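Local coordinates for Alpha/beta hydrolase (PDB 6KMO), which probably hydrolyses carboxylic ester bonds as an esterase or lipase of the alpha/beta hydrolase fold, at residues P147-I150 and N151-Y154. The protein carries 2 engineered substitutions. Sequence-based numbering, arbitrary orientation.
Sequences PVAI and NQAY
Val148 and Gln152 meet on the first turn of helix 148-163, where their side chains run out from the helix together, Val148 CG1 lying 4.0 Å from Gln152 CD. This methyl stands anti to the backbone N (chi1 169°), which brings it alongside the amide. Gln152 CG lies anti to its own carbonyl carbon, and the chain then extends back past Val148 O, with OE1 3.5 Å from Ala149 CA. The carbonyl of Val148 is gripped twice: Gln152 N donates to Val148 O at 3.0 Å, in the carbonyl plane and nearly straight (N-H...O 167°), and a water gives it a second hydrogen bond. The same water accepts from Asn151 ND2 at 2.9 Å, so it bridges a main-chain oxygen to the side-chain amide three residues on.

Pro147, joined to the preceding residue by a cis peptide bond, occupies the N-cap position; its O receives Asn151 N at 3.0 Å and begins the i to i+4 ladder. Ala153 N continues the ladder to Ala149 O at 2.9 Å, and Tyr154 N to Ile150 O at 3.0 Å. In this last bond the donor lies 36° out of the carbonyl plane; Ile150 O also accepts from Gln192 NE2 of helix 181-195.

Further out, Ala149, Ile150 and Ala153 pack on Met185, Ser188 and Val189 of that helix, while Tyr154 OH bonds Gly198 O, its ring meeting Phe196 edge-to-face. Pro147 and Asn151 touch Thr5 and Leu4 of the second subunit.

Two carbonyls of the ladder thus have a second donor besides their i+4 N-H, a water at Val148 and a glutamine at Ile150. Separately, the bond from Thr139 N to Gln152 OE1 ties the helix start to the loop after strand 132-136; with NE2 also bonded elsewhere, both ends of this buried amide are satisfied.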
loop_
_atom_site.group_PDB
_atom_site.type_symbol
_atom_site.label_atom_id
_atom_site.label_comp_id
_atom_site.label_asym_id
_atom_site.label_seq_id
_atom_site.Cartn_x
_atom_site.Cartn_y
_atom_site.Cartn_z
ATOM N N PRO A 147 16.429 -19.007 -21.125
ATOM C CA PRO A 147 16.594 -17.838 -20.264
ATOM C C PRO A 147 17.071 -16.595 -21.009
ATOM O O PRO A 147 17.746 -15.766 -20.413
ATOM C CB PRO A 147 17.696 -18.303 -19.325
ATOM C CG PRO A 147 18.634 -19.010 -20.278
ATOM C CD PRO A 147 17.722 -19.712 -21.284
ATOM N N VAL A 148 16.740 -16.471 -22.292
ATOM C CA VAL A 148 17.293 -15.395 -23.110
ATOM C C VAL A 148 16.973 -14.031 -22.513
ATOM O O VAL A 148 17.857 -13.180 -22.339
ATOM C CB VAL A 148 16.780 -15.515 -24.555
ATOM C CG1 VAL A 148 17.134 -14.259 -25.358
ATOM C CG2 VAL A 148 17.341 -16.757 -25.217
ATOM N N ALA A 149 15.689 -13.774 -22.251
ATOM C CA ALA A 149 15.277 -12.451 -21.795
ATOM C C ALA A 149 15.860 -12.126 -20.429
ATOM O O ALA A 149 16.286 -10.993 -20.197
ATOM C CB ALA A 149 13.756 -12.344 -21.763
ATOM N N ILE A 150 15.873 -13.091 -19.501
ATOM C CA ILE A 150 16.420 -12.763 -18.179
ATOM C C ILE A 150 17.928 -12.536 -18.246
ATOM O O ILE A 150 18.487 -11.804 -17.419
ATOM C CB ILE A 150 16.023 -13.769 -17.075
ATOM C CG1 ILE A 150 16.546 -15.166 -17.391
ATOM C CG2 ILE A 150 14.511 -13.735 -16.846
ATOM C CD1 ILE A 150 16.785 -15.998 -16.161
ATOM N N ASN A 151 18.610 -13.146 -19.216
ATOM C CA ASN A 151 20.019 -12.856 -19.420
ATOM C C ASN A 151 20.202 -11.441 -19.952
ATOM O O ASN A 151 21.074 -10.700 -19.478
ATOM C CB ASN A 151 20.637 -13.848 -20.384
ATOM C CG ASN A 151 22.059 -13.485 -20.693
ATOM O OD1 ASN A 151 22.893 -13.537 -19.813
ATOM N ND2 ASN A 151 22.320 -13.043 -21.887
ATOM N N GLN A 152 19.394 -11.056 -20.948
ATOM C CA GLN A 152 19.435 -9.689 -21.452
ATOM C C GLN A 152 19.185 -8.694 -20.337
ATOM O O GLN A 152 19.884 -7.681 -20.235
ATOM C CB GLN A 152 18.404 -9.492 -22.563
ATOM C CG GLN A 152 18.729 -10.237 -23.837
ATOM C CD GLN A 152 17.569 -10.308 -24.787
ATOM O OE1 GLN A 152 16.416 -10.347 -24.387
ATOM N NE2 GLN A 152 17.873 -10.367 -26.069
ATOM N N ALA A 153 18.196 -8.971 -19.488
ATOM C CA ALA A 153 17.879 -8.071 -18.389
ATOM C C ALA A 153 19.059 -7.929 -17.434
ATOM O O ALA A 153 19.378 -6.813 -16.998
ATOM C CB ALA A 153 16.662 -8.613 -17.647
ATOM N N TYR A 154 19.709 -9.045 -17.098
ATOM C CA TYR A 154 20.861 -8.986 -16.202
ATOM C C TYR A 154 22.024 -8.223 -16.840
ATOM O O TYR A 154 22.652 -7.374 -16.195
ATOM C CB TYR A 154 21.306 -10.388 -15.746
ATOM C CG TYR A 154 22.565 -10.311 -14.923
ATOM C CD1 TYR A 154 22.534 -9.887 -13.617
ATOM C CD2 TYR A 154 23.794 -10.571 -15.491
ATOM C CE1 TYR A 154 23.683 -9.762 -12.859
ATOM C CE2 TYR A 154 24.951 -10.443 -14.752
ATOM C CZ TYR A 154 24.886 -10.047 -13.442
ATOM O OH TYR A 154 26.052 -9.934 -12.721
HETATM O O HOH W 1 20.299 -13.353 -23.884
#